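Local coordinates for alpha-glucosidase YIHQ (Escherichia coli, PDB 5AEG), which hydrolyses sulfoquinovosyl diacylglycerides and simpler sulfoquinovosides, releasing sulfoquinovose that the bacterium degrades for carbon and sulfur, at residues G401-F406 with L451-A456; H502-G507 with M533-E538; L628-D633 with G647-N652; N634-W639 with V660-D665. All coordinates share one frame; numbering follows the deposited sequence.

Contact 1: residues G401-F406 with L451-A456; sequences GWMADF and LFFMRA
Arg455 meets Asp405 and Phe406 and, together with Phe453 (77 Å² buried by each), shows how one strand can grip its parallel neighbour by charge at the C-terminal end and by an aromatic ring lower down. Arg455 reaches Asp405, the catalytic nucleophile, in a salt bridge carried by its NE, which lies 2.8 Å from Asp405 OD1 and meets that oxygen nearly along its C-O axis. NH2 of Arg455 adds a weak bond to the same OD1, and the guanidinium and carboxylate planes stand 67° apart. The same NH2 sits over the centre of the Phe406 ring, a cation-pi contact in which Arg455 CZ is 4.6 Å from the ring centroid. Beyond the segments, Arg455 NH1 pairs with Glu408 and Glu152, while Tyr333 OH bonds to Asp405 OD2, so both groups have their rotation restricted.

Phe453 has its CG between its backbone N and carbonyl carbon (chi1 51°), which swings the ring over the adjoining strand. There Met403 CA stands over one face, and Met403 CB touches Phe453 CE2 at 3.5 Å. On the other side of the sheet, Phe452 CB lies over a face of the Trp402 indole. Between these faces the backbone is laced in parallel fashion, Phe453 N giving to Trp402 O and Ala404 N to Phe453 O at 2.8 Å.

Strands 401-404 and 451-454 are adjacent staves of the TIM barrel. Strand 329-334 flanks the first, Trp469 of strand 468-469 touches Met403, Asp405 and Arg455, and helix 422-444, which links the two strands, covers the side of Trp402, Phe452 and Met454.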
# COMPACT_ATOMS: atom_id res chain seq x y z
N GLY A 401 -15.51 6.08 10.21
CA GLY A 401 -14.21 5.80 9.69
C GLY A 401 -13.41 7.04 9.56
O GLY A 401 -13.89 8.11 9.96
N TRP A 402 -12.20 6.90 9.00
CA TRP A 402 -11.33 8.06 8.81
C TRP A 402 -10.18 7.68 7.93
O TRP A 402 -9.86 6.50 7.84
CB TRP A 402 -10.76 8.61 10.15
CG TRP A 402 -10.21 7.53 11.09
CD1 TRP A 402 -8.88 7.03 11.14
CD2 TRP A 402 -10.91 6.85 12.11
NE1 TRP A 402 -8.78 6.06 12.08
CE2 TRP A 402 -9.97 5.95 12.74
CE3 TRP A 402 -12.21 6.96 12.62
CZ2 TRP A 402 -10.33 5.11 13.79
CZ3 TRP A 402 -12.58 6.10 13.72
CH2 TRP A 402 -11.63 5.20 14.29
N MET A 403 -9.54 8.70 7.35
CA MET A 403 -8.26 8.54 6.77
C MET A 403 -7.28 8.52 7.92
O MET A 403 -7.30 9.45 8.71
CB MET A 403 -7.95 9.68 5.79
CG MET A 403 -6.56 9.69 5.19
SD MET A 403 -6.20 11.02 4.05
CE MET A 403 -7.00 10.44 2.56
N ALA A 404 -6.45 7.46 8.00
CA ALA A 404 -5.35 7.42 8.97
C ALA A 404 -4.11 7.61 8.15
O ALA A 404 -3.53 6.65 7.58
CB ALA A 404 -5.31 6.11 9.75
N ASP A 405 -3.70 8.88 8.05
CA ASP A 405 -2.70 9.28 7.09
C ASP A 405 -1.27 9.17 7.67
O ASP A 405 -1.11 9.02 8.86
CB ASP A 405 -2.99 10.72 6.70
CG ASP A 405 -2.35 11.18 5.42
OD1 ASP A 405 -1.77 10.40 4.60
OD2 ASP A 405 -2.44 12.41 5.18
N PHE A 406 -0.29 9.31 6.78
CA PHE A 406 1.13 9.30 7.09
C PHE A 406 1.62 7.99 7.75
O PHE A 406 0.99 6.95 7.55
CB PHE A 406 1.50 10.55 7.95
CG PHE A 406 1.60 11.77 7.17
CD1 PHE A 406 2.83 12.14 6.62
CD2 PHE A 406 0.53 12.64 7.09
CE1 PHE A 406 2.94 13.32 5.86
CE2 PHE A 406 0.63 13.78 6.32
CZ PHE A 406 1.85 14.14 5.73
N LEU A 451 -14.54 1.81 9.43
CA LEU A 451 -13.51 1.56 8.37
C LEU A 451 -12.49 2.72 8.33
O LEU A 451 -12.85 3.88 8.01
CB LEU A 451 -14.22 1.33 6.99
CG LEU A 451 -13.07 0.94 6.04
CD1 LEU A 451 -12.59 -0.48 6.06
CD2 LEU A 451 -12.76 1.83 4.87
N PHE A 452 -11.26 2.42 8.66
CA PHE A 452 -10.16 3.37 8.43
C PHE A 452 -9.33 2.95 7.23
O PHE A 452 -9.25 1.75 6.86
CB PHE A 452 -9.30 3.63 9.67
CG PHE A 452 -8.56 2.50 10.16
CD1 PHE A 452 -7.26 2.23 9.71
CD2 PHE A 452 -9.10 1.71 11.15
CE1 PHE A 452 -6.55 1.14 10.23
CE2 PHE A 452 -8.44 0.62 11.62
CZ PHE A 452 -7.16 0.34 11.21
N PHE A 453 -8.70 3.91 6.61
CA PHE A 453 -7.92 3.63 5.44
C PHE A 453 -6.58 4.33 5.55
O PHE A 453 -6.54 5.48 6.04
CB PHE A 453 -8.69 3.93 4.14
CG PHE A 453 -9.33 5.29 4.07
CD1 PHE A 453 -10.57 5.51 4.60
CD2 PHE A 453 -8.71 6.32 3.36
CE1 PHE A 453 -11.15 6.77 4.57
CE2 PHE A 453 -9.29 7.58 3.27
CZ PHE A 453 -10.52 7.78 3.87
N MET A 454 -5.53 3.68 5.05
CA MET A 454 -4.17 4.16 5.17
C MET A 454 -3.47 4.18 3.86
O MET A 454 -3.81 3.38 2.94
CB MET A 454 -3.36 3.17 6.12
CG MET A 454 -4.04 3.07 7.46
SD MET A 454 -3.01 2.23 8.69
CE MET A 454 -1.72 3.43 9.03
N ARG A 455 -2.45 5.03 3.73
CA ARG A 455 -1.56 4.88 2.61
C ARG A 455 -0.25 4.18 2.93
O ARG A 455 0.17 3.34 2.19
CB ARG A 455 -1.28 6.19 1.86
CG ARG A 455 -0.56 7.32 2.58
CD ARG A 455 -0.42 8.55 1.63
NE ARG A 455 -0.09 9.68 2.53
CZ ARG A 455 1.10 10.24 2.78
NH1 ARG A 455 2.19 9.95 2.14
NH2 ARG A 455 1.20 11.14 3.72
N ALA A 456 0.43 4.59 3.99
CA ALA A 456 1.62 3.90 4.44
C ALA A 456 1.37 2.53 4.99
O ALA A 456 0.31 2.28 5.57
CB ALA A 456 2.37 4.76 5.46
O HOH W 1 -1.18 6.23 6.06

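Contact 2: residues H502-G507 with M533-E538; sequences HSDIGG and MMRTHE
Arg535 lies between His502 and Asp504 and bonds to both, a buried charge held from two sides of one guanidinium. Its CG, opposite the backbone N (chi1 178°), and the bend at chi3 bring the guanidinium there. Its NE lies at the edge of the His502 ring, in the ring plane, and donates to His502 NE2 at 3.1 Å, although the two flat groups are turned 75° apart. At the far end NH1 and NH2 both hold Asp504 OD1 at 2.8 Å. The planes are 79° apart; NH1 meets OD1 nearly along its C-O axis, NH2 from above the carboxylate plane. The extended chain of Met533 runs across the His502 ring, placing SD over one face, 3.8 Å from the centroid. His537 runs alongside Asp504 and turns its edge to it, CD2 lying 3.3 Å from OD1 with the planes nearly perpendicular. Ile505 N donates to Arg535 O, and water 4 bridges Ile505 O and His537 O. Trp469 NE1 hydrogen-bonds the other oxygen, Asp504 OD2. Strands 501-505 and 534-536, joined through helix 518-528, form a beta-alpha-beta unit of the TIM barrel, and His537 at its C-terminal end belongs to the sulfoquinovosyl-diacylglycerol binding site.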
# COMPACT_ATOMS: atom_id res chain seq x y z
N HIS A 502 -8.25 0.90 -2.62
CA HIS A 502 -8.93 1.91 -3.46
C HIS A 502 -8.04 3.09 -3.65
O HIS A 502 -6.87 3.14 -3.15
CB HIS A 502 -10.31 2.32 -2.86
CG HIS A 502 -10.24 3.22 -1.66
ND1 HIS A 502 -9.80 2.80 -0.42
CD2 HIS A 502 -10.53 4.53 -1.51
CE1 HIS A 502 -9.92 3.78 0.45
NE2 HIS A 502 -10.25 4.87 -0.20
N SER A 503 -8.53 4.00 -4.49
CA SER A 503 -7.82 5.21 -4.81
C SER A 503 -8.78 6.42 -4.72
O SER A 503 -10.03 6.29 -4.76
CB SER A 503 -7.11 5.13 -6.16
OG SER A 503 -8.08 4.93 -7.26
N ASP A 504 -8.16 7.60 -4.58
CA ASP A 504 -8.92 8.88 -4.69
C ASP A 504 -9.57 9.00 -6.12
O ASP A 504 -8.86 8.97 -7.13
CB ASP A 504 -7.99 10.08 -4.50
CG ASP A 504 -7.34 10.14 -3.11
OD1 ASP A 504 -8.01 10.00 -2.06
OD2 ASP A 504 -6.09 10.24 -3.11
N ILE A 505 -10.88 9.06 -6.19
CA ILE A 505 -11.54 9.25 -7.45
C ILE A 505 -11.19 10.67 -7.98
O ILE A 505 -11.54 11.66 -7.36
CB ILE A 505 -13.07 9.10 -7.38
CG1 ILE A 505 -13.43 7.67 -7.06
CG2 ILE A 505 -13.63 9.50 -8.72
CD1 ILE A 505 -14.86 7.35 -6.66
N GLY A 506 -10.39 10.66 -9.02
CA GLY A 506 -9.85 11.84 -9.74
C GLY A 506 -8.42 12.18 -9.39
O GLY A 506 -7.88 13.19 -9.88
N GLY A 507 -7.81 11.39 -8.48
CA GLY A 507 -6.38 11.65 -8.04
C GLY A 507 -6.34 12.83 -7.08
O GLY A 507 -7.40 13.34 -6.63
N MET A 533 -14.21 0.05 -2.98
CA MET A 533 -14.63 1.26 -2.24
C MET A 533 -14.56 2.44 -3.20
O MET A 533 -13.58 2.57 -3.91
CB MET A 533 -13.72 1.46 -1.01
CG MET A 533 -14.07 2.69 -0.21
SD MET A 533 -13.17 2.67 1.32
CE MET A 533 -13.49 4.36 1.87
N MET A 534 -15.59 3.25 -3.17
CA MET A 534 -15.69 4.47 -3.93
C MET A 534 -15.62 5.69 -2.99
O MET A 534 -16.47 5.83 -2.10
CB MET A 534 -17.02 4.55 -4.67
CG MET A 534 -17.16 3.48 -5.77
SD MET A 534 -18.54 3.78 -6.86
CE MET A 534 -18.07 5.19 -7.91
N ARG A 535 -14.61 6.55 -3.20
CA ARG A 535 -14.40 7.72 -2.31
C ARG A 535 -13.69 8.77 -3.11
O ARG A 535 -12.70 8.45 -3.80
CB ARG A 535 -13.57 7.34 -1.06
CG ARG A 535 -13.31 8.58 -0.18
CD ARG A 535 -12.36 8.33 0.94
NE ARG A 535 -11.05 7.76 0.45
CZ ARG A 535 -10.11 8.47 -0.14
NH1 ARG A 535 -10.26 9.80 -0.40
NH2 ARG A 535 -8.98 7.90 -0.57
N THR A 536 -14.24 10.00 -3.11
CA THR A 536 -13.64 11.11 -3.79
C THR A 536 -12.70 11.94 -2.92
O THR A 536 -12.58 11.72 -1.68
CB THR A 536 -14.74 12.00 -4.40
OG1 THR A 536 -15.31 12.83 -3.42
CG2 THR A 536 -15.84 11.20 -5.10
N HIS A 537 -11.96 12.79 -3.58
CA HIS A 537 -11.04 13.72 -2.92
C HIS A 537 -11.08 15.04 -3.65
O HIS A 537 -11.06 15.07 -4.88
CB HIS A 537 -9.58 13.21 -2.97
CG HIS A 537 -8.70 13.72 -1.85
ND1 HIS A 537 -8.58 15.06 -1.52
CD2 HIS A 537 -7.88 13.06 -0.97
CE1 HIS A 537 -7.75 15.22 -0.52
NE2 HIS A 537 -7.32 14.02 -0.15
N GLU A 538 -11.15 16.16 -2.92
CA GLU A 538 -11.04 17.44 -3.63
C GLU A 538 -9.68 17.75 -4.24
O GLU A 538 -9.58 18.50 -5.22
CB GLU A 538 -11.46 18.59 -2.72
CG GLU A 538 -12.92 18.50 -2.27
CD GLU A 538 -13.36 19.71 -1.40
OE1 GLU A 538 -12.48 20.44 -0.87
OE2 GLU A 538 -14.62 19.90 -1.21
O HOH W 2 -11.02 2.91 -6.09
O HOH W 3 -12.56 5.16 -4.64
O HOH W 4 -12.79 13.79 -6.59

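Contact 3: residues L628-D633 with G647-N652; sequences LYLPED and GEVTVN
Leu628 places CG between its own backbone N and carbonyl carbon (chi1 58°), and Val649 does the same with CG1 (chi1 66°), so the two branches lean together from the paired strands of a two-stranded antiparallel sheet. Strands 625-630 and 647-652 form this small sheet in the C-terminal domain of the family 31 glycosidase, and it illustrates how a short ladder can give two unlike faces. On the apolar face, Leu628 and Val649 lie side by side and point the same way, with Leu628 CG 3.6 Å from Val649 CG1. Leu630 comes obliquely to the same methyl, so Val649 CG1 is shared by two leucines of the opposite strand. Val651 CG2 extends the patch at its far end by touching Leu628 CD2. Phe661 of strand 660-663 touches Leu628, Leu630 and Val651, and Phe644 touches Leu630, Val649 and Val651.

The backbone holds the register through two hydrogen-bonded pairs. Leu628 and Val649 exchange bonds nearly straight along their carbonyls, Val649 N lying 2.8 Å from Leu628 O. Leu630 and Gly647 make the other pair, where Leu630 N sits well above the carbonyl plane of Gly647, 2.9 Å from its O, and Gly647 N returns a bond to Leu630 O. At phi 140° a CB on Gly647 would jam against the preceding carbonyl O, calling for glycine.

Between them, Tyr629 and Glu648 form the non-hydrogen-bonded pair on the second, more open face. Tyr629 OH is bonded to Asp597, and the side chains cross at about a right angle, bringing Glu648 OE1 to the ring edge, 3.6 Å from Tyr629 CD1.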
# COMPACT_ATOMS: atom_id res chain seq x y z
N LEU A 628 -6.93 -4.49 -24.72
CA LEU A 628 -6.61 -5.23 -23.53
C LEU A 628 -6.50 -6.68 -23.95
O LEU A 628 -6.72 -7.02 -25.14
CB LEU A 628 -7.72 -5.08 -22.51
CG LEU A 628 -9.07 -5.56 -23.01
CD1 LEU A 628 -9.67 -6.47 -21.97
CD2 LEU A 628 -9.99 -4.38 -23.32
N TYR A 629 -6.21 -7.52 -22.96
CA TYR A 629 -5.99 -8.93 -23.17
C TYR A 629 -7.04 -9.74 -22.47
O TYR A 629 -7.24 -9.61 -21.28
CB TYR A 629 -4.53 -9.34 -22.70
CG TYR A 629 -4.31 -10.80 -22.91
CD1 TYR A 629 -4.09 -11.32 -24.22
CD2 TYR A 629 -4.38 -11.70 -21.86
CE1 TYR A 629 -3.86 -12.71 -24.43
CE2 TYR A 629 -4.17 -13.08 -22.07
CZ TYR A 629 -3.96 -13.57 -23.38
OH TYR A 629 -3.77 -14.97 -23.52
N LEU A 630 -7.67 -10.70 -23.19
CA LEU A 630 -8.50 -11.67 -22.54
C LEU A 630 -7.84 -13.06 -22.54
O LEU A 630 -7.40 -13.52 -23.61
CB LEU A 630 -9.85 -11.78 -23.28
CG LEU A 630 -10.71 -10.50 -23.33
CD1 LEU A 630 -12.01 -10.72 -24.20
CD2 LEU A 630 -11.13 -10.08 -21.96
N PRO A 631 -7.71 -13.67 -21.35
CA PRO A 631 -7.22 -15.03 -21.35
C PRO A 631 -8.39 -15.96 -21.91
O PRO A 631 -9.54 -15.48 -22.18
CB PRO A 631 -6.98 -15.34 -19.90
CG PRO A 631 -8.10 -14.54 -19.19
CD PRO A 631 -8.33 -13.33 -20.07
N GLU A 632 -8.06 -17.22 -22.16
CA GLU A 632 -9.03 -18.12 -22.80
C GLU A 632 -10.18 -18.46 -21.89
O GLU A 632 -10.03 -19.10 -20.84
CB GLU A 632 -8.31 -19.43 -23.31
CG GLU A 632 -9.15 -20.18 -24.38
CD GLU A 632 -9.49 -19.30 -25.60
OE1 GLU A 632 -8.63 -19.04 -26.51
OE2 GLU A 632 -10.66 -18.83 -25.66
N ASP A 633 -11.35 -17.95 -22.25
CA ASP A 633 -12.54 -18.15 -21.47
C ASP A 633 -13.64 -17.62 -22.35
O ASP A 633 -13.41 -17.04 -23.38
CB ASP A 633 -12.54 -17.46 -20.07
CG ASP A 633 -13.21 -18.25 -19.01
OD1 ASP A 633 -14.25 -18.86 -19.33
OD2 ASP A 633 -12.82 -18.26 -17.80
N GLY A 647 -7.64 -13.73 -26.37
CA GLY A 647 -6.75 -13.03 -27.28
C GLY A 647 -6.76 -11.53 -26.92
O GLY A 647 -7.59 -11.09 -26.07
N GLU A 648 -5.99 -10.76 -27.64
CA GLU A 648 -6.04 -9.33 -27.57
C GLU A 648 -7.40 -8.89 -28.11
O GLU A 648 -7.87 -9.45 -29.17
CB GLU A 648 -4.93 -8.73 -28.42
CG GLU A 648 -4.45 -7.37 -27.93
CD GLU A 648 -3.66 -7.45 -26.61
OE1 GLU A 648 -3.20 -8.54 -26.29
OE2 GLU A 648 -3.54 -6.44 -25.87
N VAL A 649 -8.00 -7.83 -27.53
CA VAL A 649 -9.27 -7.29 -28.03
C VAL A 649 -9.27 -5.80 -27.96
O VAL A 649 -8.68 -5.20 -27.02
CB VAL A 649 -10.43 -7.91 -27.23
CG1 VAL A 649 -10.42 -7.48 -25.78
CG2 VAL A 649 -11.75 -7.55 -27.84
N THR A 650 -9.89 -5.18 -28.94
CA THR A 650 -10.11 -3.72 -28.88
C THR A 650 -11.58 -3.51 -28.80
O THR A 650 -12.34 -4.16 -29.58
CB THR A 650 -9.43 -3.04 -30.07
OG1 THR A 650 -7.99 -3.27 -30.02
CG2 THR A 650 -9.80 -1.49 -30.13
N VAL A 651 -12.07 -2.71 -27.87
CA VAL A 651 -13.51 -2.43 -27.74
C VAL A 651 -13.78 -0.96 -27.64
O VAL A 651 -12.94 -0.20 -27.16
CB VAL A 651 -14.17 -3.10 -26.50
CG1 VAL A 651 -14.23 -4.59 -26.67
CG2 VAL A 651 -13.43 -2.76 -25.17
N ASN A 652 -14.98 -0.54 -28.11
CA ASN A 652 -15.40 0.82 -27.84
C ASN A 652 -15.52 1.05 -26.34
O ASN A 652 -15.99 0.21 -25.57
CB ASN A 652 -16.75 1.09 -28.50
CG ASN A 652 -16.60 1.35 -29.99
OD1 ASN A 652 -15.48 1.60 -30.54
ND2 ASN A 652 -17.73 1.32 -30.66

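Contact 4: residues N634-W639 with V660-D665; sequences NWVHAW and VFYRAD
Val636 rests on the ring of Tyr662, its CB over one face and 3.8 Å from the centroid, in an antiparallel pairing of strands 635-637 and 660-663 in the C-terminal domain's beta sheet. The valine and tyrosine lie side by side and point the same way: Tyr662 CG sits between its backbone N and carbonyl carbon (chi1 70°), which lays the ring under Val636. Val636 CG2 also meets Ala664 CB. On the opposite face of the sheet, Trp635 receives Arg663 CG off-centre against its six-membered ring, with Trp635 CZ3 3.7 Å from that carbon, and Trp635 CE3 touches Phe661 CB. Farther along, the His637 and Phe661 rings cross obliquely, with His637 CD2 above one face of the phenylalanine.

Behind these side chains stands the backbone ladder. Val636 and Tyr662 form the hydrogen-bonded pair, with Val636 N 2.7 Å from Tyr662 O and a return bond from Tyr662 N to Val636 O. Ala664 N donates to Asn634 O at one end, and Ala638 N to Val660 O at the other.

Outer partners set the polar ends: Trp635 NE1 donates a hydrogen bond to Pro631 O, His637 ND1 is hydrogen-bonded to Thr640 OG1, and Arg663 makes salt bridges through NH1 to Asp612 and NE to Asp633. Phe672 of helix 669-673 meets the Tyr662 ring. At the exposed end, water 5 accepts from Asp665 N at 3.0 Å.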
# COMPACT_ATOMS: atom_id res chain seq x y z
N ASN A 634 -14.84 -17.86 -21.91
CA ASN A 634 -16.02 -17.25 -22.58
C ASN A 634 -16.41 -15.94 -21.86
O ASN A 634 -17.01 -15.99 -20.81
CB ASN A 634 -17.13 -18.26 -22.66
CG ASN A 634 -16.77 -19.37 -23.73
OD1 ASN A 634 -16.32 -19.10 -24.92
ND2 ASN A 634 -16.80 -20.56 -23.28
N TRP A 635 -16.06 -14.85 -22.50
CA TRP A 635 -16.18 -13.49 -21.94
C TRP A 635 -17.38 -12.82 -22.54
O TRP A 635 -17.72 -13.05 -23.70
CB TRP A 635 -14.90 -12.71 -22.22
CG TRP A 635 -13.75 -13.20 -21.44
CD1 TRP A 635 -12.71 -13.92 -21.94
CD2 TRP A 635 -13.53 -13.12 -20.01
NE1 TRP A 635 -11.85 -14.20 -20.96
CE2 TRP A 635 -12.36 -13.79 -19.75
CE3 TRP A 635 -14.22 -12.55 -18.94
CZ2 TRP A 635 -11.83 -13.88 -18.50
CZ3 TRP A 635 -13.68 -12.61 -17.71
CH2 TRP A 635 -12.51 -13.28 -17.49
N VAL A 636 -18.07 -12.02 -21.72
CA VAL A 636 -19.17 -11.19 -22.18
C VAL A 636 -18.91 -9.74 -21.80
O VAL A 636 -18.65 -9.48 -20.61
CB VAL A 636 -20.48 -11.63 -21.46
CG1 VAL A 636 -21.63 -10.83 -22.01
CG2 VAL A 636 -20.70 -13.10 -21.70
N HIS A 637 -18.85 -8.87 -22.78
CA HIS A 637 -18.70 -7.44 -22.55
C HIS A 637 -19.90 -6.91 -21.75
O HIS A 637 -21.08 -7.09 -22.16
CB HIS A 637 -18.50 -6.75 -23.86
CG HIS A 637 -18.29 -5.27 -23.79
ND1 HIS A 637 -19.21 -4.35 -24.25
CD2 HIS A 637 -17.27 -4.54 -23.28
CE1 HIS A 637 -18.76 -3.13 -24.04
NE2 HIS A 637 -17.57 -3.21 -23.49
N ALA A 638 -19.63 -6.25 -20.60
CA ALA A 638 -20.69 -5.87 -19.67
C ALA A 638 -21.77 -4.96 -20.29
O ALA A 638 -22.92 -5.02 -19.87
CB ALA A 638 -20.13 -5.10 -18.47
N TRP A 639 -21.39 -4.11 -21.22
CA TRP A 639 -22.30 -3.01 -21.62
C TRP A 639 -23.11 -3.39 -22.87
O TRP A 639 -24.16 -2.80 -23.13
CB TRP A 639 -21.64 -1.63 -21.81
CG TRP A 639 -20.73 -1.40 -20.61
CD1 TRP A 639 -19.37 -1.37 -20.60
CD2 TRP A 639 -21.14 -1.24 -19.26
NE1 TRP A 639 -18.90 -1.23 -19.34
CE2 TRP A 639 -19.95 -1.19 -18.46
CE3 TRP A 639 -22.36 -1.18 -18.63
CZ2 TRP A 639 -19.98 -0.99 -17.09
CZ3 TRP A 639 -22.40 -1.02 -17.25
CH2 TRP A 639 -21.18 -0.89 -16.49
N VAL A 660 -14.97 -3.76 -19.35
CA VAL A 660 -15.30 -4.67 -18.30
C VAL A 660 -15.96 -5.88 -18.97
O VAL A 660 -16.89 -5.71 -19.75
CB VAL A 660 -16.28 -4.05 -17.26
CG1 VAL A 660 -16.76 -5.09 -16.27
CG2 VAL A 660 -15.61 -2.87 -16.48
N PHE A 661 -15.48 -7.08 -18.65
CA PHE A 661 -16.03 -8.28 -19.21
C PHE A 661 -16.31 -9.25 -18.10
O PHE A 661 -15.67 -9.20 -17.04
CB PHE A 661 -15.02 -8.90 -20.20
CG PHE A 661 -14.58 -8.01 -21.27
CD1 PHE A 661 -13.67 -6.99 -21.01
CD2 PHE A 661 -15.02 -8.20 -22.58
CE1 PHE A 661 -13.28 -6.16 -22.04
CE2 PHE A 661 -14.60 -7.41 -23.58
CZ PHE A 661 -13.74 -6.37 -23.32
N TYR A 662 -17.31 -10.08 -18.24
CA TYR A 662 -17.57 -11.11 -17.28
C TYR A 662 -17.68 -12.52 -17.90
O TYR A 662 -17.95 -12.66 -19.10
CB TYR A 662 -18.78 -10.81 -16.42
CG TYR A 662 -20.16 -10.88 -17.15
CD1 TYR A 662 -20.85 -12.08 -17.29
CD2 TYR A 662 -20.70 -9.77 -17.73
CE1 TYR A 662 -22.09 -12.15 -17.96
CE2 TYR A 662 -21.95 -9.81 -18.42
CZ TYR A 662 -22.66 -11.00 -18.48
OH TYR A 662 -23.88 -10.98 -19.18
N ARG A 663 -17.47 -13.51 -17.05
CA ARG A 663 -17.43 -14.93 -17.47
C ARG A 663 -18.94 -15.37 -17.66
O ARG A 663 -19.73 -15.34 -16.73
CB ARG A 663 -16.76 -15.82 -16.40
CG ARG A 663 -15.24 -15.62 -16.30
CD ARG A 663 -14.59 -16.56 -15.31
NE ARG A 663 -14.82 -17.93 -15.69
CZ ARG A 663 -15.55 -18.82 -15.03
NH1 ARG A 663 -16.22 -18.52 -13.90
NH2 ARG A 663 -15.67 -20.05 -15.58
N ALA A 664 -19.28 -15.74 -18.89
CA ALA A 664 -20.62 -16.31 -19.25
C ALA A 664 -21.04 -17.38 -18.30
O ALA A 664 -22.18 -17.44 -17.96
CB ALA A 664 -20.55 -16.85 -20.67
N ASP A 665 -20.08 -18.16 -17.78
CA ASP A 665 -20.39 -19.30 -16.89
C ASP A 665 -20.42 -18.95 -15.45
O ASP A 665 -20.62 -19.82 -14.62
CB ASP A 665 -19.35 -20.42 -17.09
CG ASP A 665 -19.35 -20.92 -18.54
OD1 ASP A 665 -20.45 -21.04 -19.11
OD2 ASP A 665 -18.31 -21.16 -19.13
O HOH W 5 -17.23 -18.20 -18.85

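In the fold
Along the chain, contacts 1 and 2 come in turn within the TIM-barrel domain, and contacts 3 and 4 follow in the C-terminal domain, where their segments interleave. Contacts 1 and 2 share the parallel barrel sheet, centres 13 Å apart: Phe453, on the neighbour of the strand leading to the nucleophile, packs on Arg535, so the catalytic and substrate-binding parts of the barrel meet through side chains. Contacts 3 and 4, 11 Å apart between centres, belong to two facing sheets, with Leu630 against Trp635; they build the C-terminal domain, away from the annotated sites. The two pairs do not touch; contacts 2 and 4 approach to about 11 Å between nearest atoms.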